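Side-chain contacts in ferritin (Ulva pertusa, PDB 3VNX), which probably oxidises ferrous iron and stores it as a mineral inside a hollow shell of 24 subunits, as ferritins of this family do: residues 49-54 and 91-96; 73-78 and 126-131; 122-127 and 181-186. All blocks are in the same frame, centred on the assembly; numbering follows the deposited sequence. Where two conformers were deposited one is given.

All three contacts lie in the helical bundle of one subunit. Contact 1, buried near the centre of the chain, joins helices 38-66 and 73-99 beside a bound calcium ion; contact 2, also buried, its centre about 17 Å from the centre of the chain, joins helix 73-99 to helix 123-151; contact 3, partly buried, its centre about 24 Å from the centre of the chain, joins helix 123-151 to helix 155-201. Contacts 2 and 3 touch through helix 123-151, which they share. The chemistry changes with place. Contact 1 sets a carboxylate and a tyrosine among apolar chains, contact 2 is methionine against aromatic rings, and contact 3 is aliphatic with an arginine at its margin.

Contact 1 of 3, residues 49-54 and 91-96; sequences NIEYTI and HMLMDY
Apolar packing carries this contact, and Glu51 and Leu93 supply its closest approach: CG of Glu51 lies 3.8 Å from CD1 of Leu93, the two side chains crossing at about a right angle. Glutamate suits the place because its methylene carbons can meet a leucine methyl while its carboxylate turns elsewhere. The chain is bent at CB-CG (chi2 -74°), which swings the carboxylate off the line on which CG meets the methyl. Leu93 also packs on Leu165 of helix 155-201, so a branched aliphatic side chain serves two other helices.

The second pair is looser: SD of Met94 stands at the edge of the Tyr52 ring, near its plane, 4.4 Å from CE2. Tyr56 of a second subunit meets the same ring edge-to-face. Both pairs join helices 38-66 and 73-99 within the four-helix bundle of the ferritin fold, deep in the subunit.

Polar ends find partners outside the two segments. OE1 of Glu51 accepts hydrogen bonds from Gln47 and Asn138, and the side chain lies about 3 Å from a bound calcium ion. With Glu86 close by, this ion probably marks the place of the ferroxidase centre, as in related ferritins. OH of Tyr52 is hydrogen-bonded to His59 of the second subunit, so the ring spans from this bundle to the neighbouring subunit.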
# COMPACT_ATOMS: atom_id res chain seq x y z
N ASN A 49 38.37 -26.19 29.56
CA ASN A 49 39.21 -27.08 28.77
C ASN A 49 38.46 -28.31 28.29
O ASN A 49 38.74 -28.84 27.21
CB ASN A 49 40.46 -27.51 29.57
CG ASN A 49 41.35 -28.49 28.79
OD1 ASN A 49 41.48 -29.66 29.17
ND2 ASN A 49 41.95 -28.02 27.70
N ILE A 50 37.49 -28.76 29.08
CA ILE A 50 36.70 -29.94 28.72
C ILE A 50 35.78 -29.66 27.52
O ILE A 50 35.64 -30.49 26.62
CB ILE A 50 35.90 -30.44 29.94
CG1 ILE A 50 36.87 -30.85 31.05
CG2 ILE A 50 34.98 -31.60 29.55
CD1 ILE A 50 36.23 -31.55 32.21
N GLU A 51 35.16 -28.48 27.52
CA GLU A 51 34.27 -28.09 26.43
C GLU A 51 35.13 -27.85 25.21
O GLU A 51 34.82 -28.32 24.09
CB GLU A 51 33.49 -26.81 26.76
CG GLU A 51 32.63 -26.86 28.02
CD GLU A 51 31.34 -27.70 27.88
OE1 GLU A 51 30.68 -27.93 28.93
OE2 GLU A 51 30.98 -28.13 26.76
N TYR A 52 36.22 -27.12 25.42
CA TYR A 52 37.14 -26.85 24.32
C TYR A 52 37.66 -28.14 23.68
O TYR A 52 37.73 -28.22 22.46
CB TYR A 52 38.27 -25.91 24.74
CG TYR A 52 38.40 -24.68 23.87
CD1 TYR A 52 38.53 -24.80 22.49
CD2 TYR A 52 38.40 -23.39 24.42
CE1 TYR A 52 38.64 -23.67 21.67
CE2 TYR A 52 38.52 -22.25 23.62
CZ TYR A 52 38.65 -22.40 22.24
OH TYR A 52 38.77 -21.29 21.41
N THR A 53 38.00 -29.14 24.49
CA THR A 53 38.46 -30.43 23.95
C THR A 53 37.36 -31.11 23.14
O THR A 53 37.59 -31.58 22.02
CB THR A 53 38.92 -31.41 25.07
OG1 THR A 53 40.11 -30.92 25.68
CG2 THR A 53 39.20 -32.79 24.49
N ILE A 54 36.16 -31.17 23.73
CA ILE A 54 35.03 -31.82 23.06
C ILE A 54 34.65 -31.13 21.74
O ILE A 54 34.26 -31.77 20.76
CB ILE A 54 33.82 -31.90 24.00
CG1 ILE A 54 34.12 -32.86 25.16
CG2 ILE A 54 32.58 -32.33 23.25
CD1 ILE A 54 33.04 -32.86 26.20
N HIS A 91 33.40 -20.60 25.65
CA HIS A 91 33.34 -19.13 25.67
C HIS A 91 32.46 -18.53 26.78
O HIS A 91 32.81 -17.50 27.38
CB HIS A 91 32.89 -18.60 24.31
CG HIS A 91 32.97 -17.11 24.19
ND1 HIS A 91 34.16 -16.44 24.05
CD2 HIS A 91 32.00 -16.16 24.19
CE1 HIS A 91 33.93 -15.14 23.97
NE2 HIS A 91 32.62 -14.94 24.05
N MET A 92 31.32 -19.16 27.06
CA MET A 92 30.40 -18.70 28.11
C MET A 92 31.06 -18.89 29.48
O MET A 92 30.89 -18.07 30.40
CB MET A 92 29.06 -19.46 28.04
CG MET A 92 28.22 -19.23 26.76
SD MET A 92 27.17 -20.62 26.24
CE MET A 92 25.83 -20.58 27.43
N LEU A 93 31.80 -19.99 29.62
CA LEU A 93 32.48 -20.26 30.88
C LEU A 93 33.57 -19.21 31.08
O LEU A 93 33.71 -18.68 32.17
CB LEU A 93 33.06 -21.67 30.91
CG LEU A 93 31.98 -22.75 31.03
CD1 LEU A 93 32.52 -24.11 30.61
CD2 LEU A 93 31.45 -22.78 32.47
N MET A 94 34.29 -18.90 30.02
CA MET A 94 35.34 -17.88 30.08
C MET A 94 34.73 -16.54 30.45
O MET A 94 35.26 -15.80 31.28
CB MET A 94 36.09 -17.81 28.75
CG MET A 94 36.70 -19.16 28.37
SD MET A 94 37.24 -19.30 26.65
CE MET A 94 38.50 -18.02 26.59
N ASP A 95 33.59 -16.25 29.83
CA ASP A 95 32.87 -15.03 30.13
C ASP A 95 32.50 -14.94 31.62
O ASP A 95 32.70 -13.90 32.26
CB ASP A 95 31.62 -14.95 29.25
CG ASP A 95 30.71 -13.80 29.64
OD1 ASP A 95 31.14 -12.62 29.52
OD2 ASP A 95 29.57 -14.06 30.05
N TYR A 96 31.97 -16.01 32.18
CA TYR A 96 31.65 -15.99 33.60
C TYR A 96 32.92 -15.80 34.43
O TYR A 96 32.90 -15.07 35.43
CB TYR A 96 30.90 -17.25 34.05
CG TYR A 96 30.21 -17.05 35.39
CD1 TYR A 96 29.03 -16.31 35.47
CD2 TYR A 96 30.76 -17.57 36.58
CE1 TYR A 96 28.39 -16.08 36.70
CE2 TYR A 96 30.13 -17.35 37.82
CZ TYR A 96 28.95 -16.61 37.86
OH TYR A 96 28.30 -16.38 39.06

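Contact 2 of 3, residues 73-78 and 126-131; sequences PGFAKF and YAMELA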
# COMPACT_ATOMS: atom_id res chain seq x y z
N PRO A 73 27.27 -36.14 4.55
CA PRO A 73 27.43 -34.69 4.75
C PRO A 73 26.45 -34.12 5.78
O PRO A 73 26.76 -33.09 6.39
CB PRO A 73 27.20 -34.10 3.34
CG PRO A 73 26.40 -35.15 2.59
CD PRO A 73 26.77 -36.48 3.20
N GLY A 74 25.32 -34.79 6.00
CA GLY A 74 24.43 -34.45 7.10
C GLY A 74 25.09 -34.68 8.46
O GLY A 74 25.03 -33.82 9.34
N PHE A 75 25.72 -35.84 8.64
CA PHE A 75 26.45 -36.11 9.87
C PHE A 75 27.58 -35.08 9.99
O PHE A 75 27.85 -34.55 11.09
CB PHE A 75 27.01 -37.55 9.87
CG PHE A 75 25.99 -38.62 10.22
CD1 PHE A 75 25.94 -39.16 11.49
CD2 PHE A 75 25.08 -39.07 9.27
CE1 PHE A 75 25.01 -40.13 11.81
CE2 PHE A 75 24.15 -40.03 9.58
CZ PHE A 75 24.11 -40.56 10.86
N ALA A 76 28.21 -34.78 8.86
CA ALA A 76 29.30 -33.81 8.87
C ALA A 76 28.81 -32.44 9.36
O ALA A 76 29.46 -31.79 10.17
CB ALA A 76 29.95 -33.70 7.49
N LYS A 77 27.65 -32.02 8.87
CA LYS A 77 27.11 -30.72 9.25
C LYS A 77 26.79 -30.73 10.74
O LYS A 77 27.15 -29.80 11.50
CB LYS A 77 25.86 -30.42 8.42
CG LYS A 77 25.08 -29.18 8.81
CD LYS A 77 24.00 -28.85 7.74
CE LYS A 77 23.06 -27.72 8.18
NZ LYS A 77 22.28 -28.06 9.41
N PHE A 78 26.11 -31.80 11.15
CA PHE A 78 25.77 -32.00 12.55
C PHE A 78 26.99 -31.84 13.46
O PHE A 78 26.92 -31.18 14.50
CB PHE A 78 25.17 -33.39 12.75
CG PHE A 78 24.83 -33.68 14.18
CD1 PHE A 78 23.60 -33.31 14.70
CD2 PHE A 78 25.75 -34.32 15.01
CE1 PHE A 78 23.28 -33.57 16.02
CE2 PHE A 78 25.44 -34.60 16.32
CZ PHE A 78 24.20 -34.22 16.84
N TYR A 126 28.24 -45.90 15.47
CA TYR A 126 29.38 -45.83 16.36
C TYR A 126 29.66 -44.39 16.79
O TYR A 126 29.74 -44.11 17.99
CB TYR A 126 30.62 -46.45 15.73
CG TYR A 126 31.87 -46.19 16.53
CD1 TYR A 126 32.93 -45.47 15.98
CD2 TYR A 126 31.98 -46.63 17.84
CE1 TYR A 126 34.08 -45.22 16.71
CE2 TYR A 126 33.13 -46.38 18.59
CZ TYR A 126 34.17 -45.67 18.02
OH TYR A 126 35.31 -45.42 18.74
N ALA A 127 29.80 -43.50 15.82
CA ALA A 127 30.00 -42.08 16.10
C ALA A 127 28.92 -41.52 17.03
O ALA A 127 29.23 -40.72 17.94
CB ALA A 127 30.07 -41.28 14.81
N MET A 128 27.67 -41.92 16.82
CA MET A 128 26.59 -41.41 17.66
C MET A 128 26.66 -42.01 19.07
O MET A 128 26.33 -41.35 20.07
CB MET A 128 25.22 -41.60 17.00
CG MET A 128 25.14 -40.92 15.62
SD MET A 128 25.69 -39.18 15.67
CE MET A 128 24.37 -38.46 16.66
N GLU A 129 27.10 -43.26 19.15
CA GLU A 129 27.33 -43.87 20.45
C GLU A 129 28.51 -43.20 21.17
O GLU A 129 28.48 -43.00 22.37
CB GLU A 129 27.53 -45.38 20.32
CG GLU A 129 26.26 -46.16 19.97
CD GLU A 129 26.47 -47.66 19.98
OE1 GLU A 129 27.64 -48.11 20.03
OE2 GLU A 129 25.46 -48.40 19.93
N LEU A 130 29.54 -42.85 20.41
CA LEU A 130 30.69 -42.14 20.96
C LEU A 130 30.23 -40.79 21.49
O LEU A 130 30.52 -40.42 22.63
CB LEU A 130 31.74 -41.94 19.87
CG LEU A 130 33.22 -41.78 20.26
CD1 LEU A 130 33.87 -40.78 19.34
CD2 LEU A 130 33.41 -41.37 21.71
N ALA A 131 29.50 -40.06 20.65
CA ALA A 131 28.96 -38.74 21.00
C ALA A 131 28.10 -38.79 22.26
O ALA A 131 28.31 -38.01 23.19
CB ALA A 131 28.16 -38.16 19.82
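Met128 reaches from helix 123-151 to two phenylalanines of helix 73-99, touching each with a different part of its chain. Its CG lies at the edge of the Phe75 ring, in the ring plane, 3.9 Å from CE1. The sulfur follows along the same edge: SD is 5.2 Å from the centroid of the Phe75 ring and 75° off its normal, a Met-aromatic contact made at the rim. The terminal methyl goes to the other ring, with CE 4.0 Å from CE2 of Phe78, and SD makes a second, oblique Met-aromatic contact 5.4 Å from the Phe78 centroid.

Bends at both chi2 (-50°) and chi3 (-68°) fold the thioether so that methylene, sulfur and methyl can serve both rings. Phe75 and Phe78 sit on adjacent turns, and with CG anti to the carbonyl carbon in Phe75 but to the backbone N in Phe78, the first ring offers Met128 its edge and the second meets it obliquely. Flat rings so placed suit an unbranched, flexible thioether that can bend between them. An alanine in place of Met128 would remove CG, SD and CE, and would probably leave a gap between the helices, with both rings deprived of their shared neighbour.

Farther out, Phe65 of helix 38-66 meets the Phe75 ring, Tyr179 of helix 155-201 meets the Phe78 ring nearly perpendicularly, and Leu183 packs on Met128. All four long helices of the ferritin bundle thus converge here. With three buried side chains and no charged group among them, cohesion rests on dispersion and on the polarisable sulfur beside aromatic rings.

Contact 3 of 3, residues 122-127 and 181-186; sequences GEALYA and SQLRRV
With CG of Leu125 turned anti to its backbone N (chi1 172°), CD1 of Leu125 is set against CB of Leu183, whereas Leu183 has CG anti to its carbonyl carbon (chi1 -78°), which lays CD1 over the backbone of the other helix. The two side chains lie alongside one another, pointing opposite ways. This is antiparallel helix packing in the ferritin bundle: the axes of 123-127 and 181-186 approach to 9.4 Å, with 153° between their directions.

CD1 of Leu125 meets CB of Leu183 at 3.7 Å. In return, CD1 of Leu183 comes within 3.6 Å of CA of Leu125 and stands 4.1 Å from CB of Ala124, whose small side chain leaves room for that methyl.

Arginine suits the partly exposed margin, since its methylenes pack while its guanidinium reaches polar partners. NH2 of Arg184 forms a salt bridge with Glu129, and NH1 donates to the carbonyl O of Ala25 in a neighbouring subunit. At the base of that extended chain, CG of Arg184 sits 3.9 Å from CD1 of Leu125 and 4.0 Å from its CD2.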
# COMPACT_ATOMS: atom_id res chain seq x y z
N GLY A 122 28.89 -49.95 12.39
CA GLY A 122 28.82 -48.99 11.31
C GLY A 122 29.31 -47.67 11.87
O GLY A 122 29.13 -47.43 13.07
N GLU A 123 29.97 -46.85 11.06
CA GLU A 123 30.52 -45.58 11.57
C GLU A 123 29.44 -44.61 12.08
O GLU A 123 29.66 -43.89 13.06
CB GLU A 123 31.43 -44.88 10.56
CG GLU A 123 31.61 -45.59 9.22
CD GLU A 123 30.41 -45.45 8.31
OE1 GLU A 123 29.33 -45.05 8.81
OE2 GLU A 123 30.53 -45.76 7.11
N ALA A 124 28.29 -44.58 11.42
CA ALA A 124 27.23 -43.69 11.85
C ALA A 124 26.92 -44.00 13.30
O ALA A 124 27.17 -43.17 14.20
CB ALA A 124 25.99 -43.86 10.98
N LEU A 125 26.40 -45.20 13.52
CA LEU A 125 25.93 -45.59 14.84
C LEU A 125 27.05 -45.47 15.86
O LEU A 125 26.84 -44.99 16.98
CB LEU A 125 25.41 -47.03 14.82
CG LEU A 125 25.08 -47.60 16.20
CD1 LEU A 125 24.07 -46.74 16.96
CD2 LEU A 125 24.56 -49.01 16.04
N TYR A 126 28.24 -45.90 15.47
CA TYR A 126 29.38 -45.83 16.36
C TYR A 126 29.66 -44.39 16.79
O TYR A 126 29.74 -44.11 17.99
CB TYR A 126 30.62 -46.45 15.73
CG TYR A 126 31.87 -46.19 16.53
CD1 TYR A 126 32.93 -45.47 15.98
CD2 TYR A 126 31.98 -46.63 17.84
CE1 TYR A 126 34.08 -45.22 16.71
CE2 TYR A 126 33.13 -46.38 18.59
CZ TYR A 126 34.17 -45.67 18.02
OH TYR A 126 35.31 -45.42 18.74
N ALA A 127 29.80 -43.50 15.82
CA ALA A 127 30.00 -42.08 16.10
C ALA A 127 28.92 -41.52 17.03
O ALA A 127 29.23 -40.72 17.94
CB ALA A 127 30.07 -41.28 14.81
N SER A 181 19.19 -44.67 19.47
CA SER A 181 18.04 -45.55 19.37
C SER A 181 17.59 -45.66 17.90
O SER A 181 17.26 -46.76 17.42
CB SER A 181 16.90 -45.03 20.25
OG SER A 181 15.69 -45.68 19.94
N GLN A 182 17.57 -44.54 17.19
CA GLN A 182 17.13 -44.54 15.80
C GLN A 182 18.07 -45.34 14.88
O GLN A 182 17.63 -46.14 14.05
CB GLN A 182 16.98 -43.11 15.29
CG GLN A 182 15.76 -42.41 15.84
CD GLN A 182 15.67 -40.97 15.38
OE1 GLN A 182 14.58 -40.47 15.10
NE2 GLN A 182 16.81 -40.29 15.29
N LEU A 183 19.37 -45.11 15.03
CA LEU A 183 20.35 -45.80 14.18
C LEU A 183 20.27 -47.31 14.41
O LEU A 183 20.30 -48.10 13.46
CB LEU A 183 21.75 -45.24 14.43
CG LEU A 183 21.98 -43.90 13.72
CD1 LEU A 183 23.32 -43.27 14.08
CD2 LEU A 183 21.85 -44.10 12.22
N ARG A 184 20.14 -47.70 15.67
CA ARG A 184 19.92 -49.09 16.04
C ARG A 184 18.65 -49.64 15.40
O ARG A 184 18.64 -50.77 14.92
CB ARG A 184 19.86 -49.24 17.56
CG ARG A 184 21.18 -48.95 18.27
CD ARG A 184 21.12 -49.26 19.76
NE ARG A 184 22.44 -49.33 20.38
CZ ARG A 184 22.69 -49.97 21.52
NH1 ARG A 184 21.72 -50.61 22.17
NH2 ARG A 184 23.92 -49.98 22.03
N ARG A 185 17.58 -48.85 15.38
CA ARG A 185 16.32 -49.31 14.81
C ARG A 185 16.40 -49.55 13.29
O ARG A 185 15.95 -50.58 12.81
CB ARG A 185 15.19 -48.33 15.14
CG ARG A 185 13.83 -48.70 14.53
CD ARG A 185 12.71 -47.74 14.96
NE ARG A 185 12.66 -47.56 16.41
CZ ARG A 185 12.00 -48.38 17.23
NH1 ARG A 185 11.33 -49.41 16.74
NH2 ARG A 185 12.00 -48.16 18.53
N VAL A 186 16.97 -48.60 12.55
CA VAL A 186 16.91 -48.67 11.08
C VAL A 186 18.06 -49.44 10.44
O VAL A 186 17.96 -49.84 9.26
CB VAL A 186 16.89 -47.27 10.45
CG1 VAL A 186 15.63 -46.52 10.89
CG2 VAL A 186 18.15 -46.51 10.84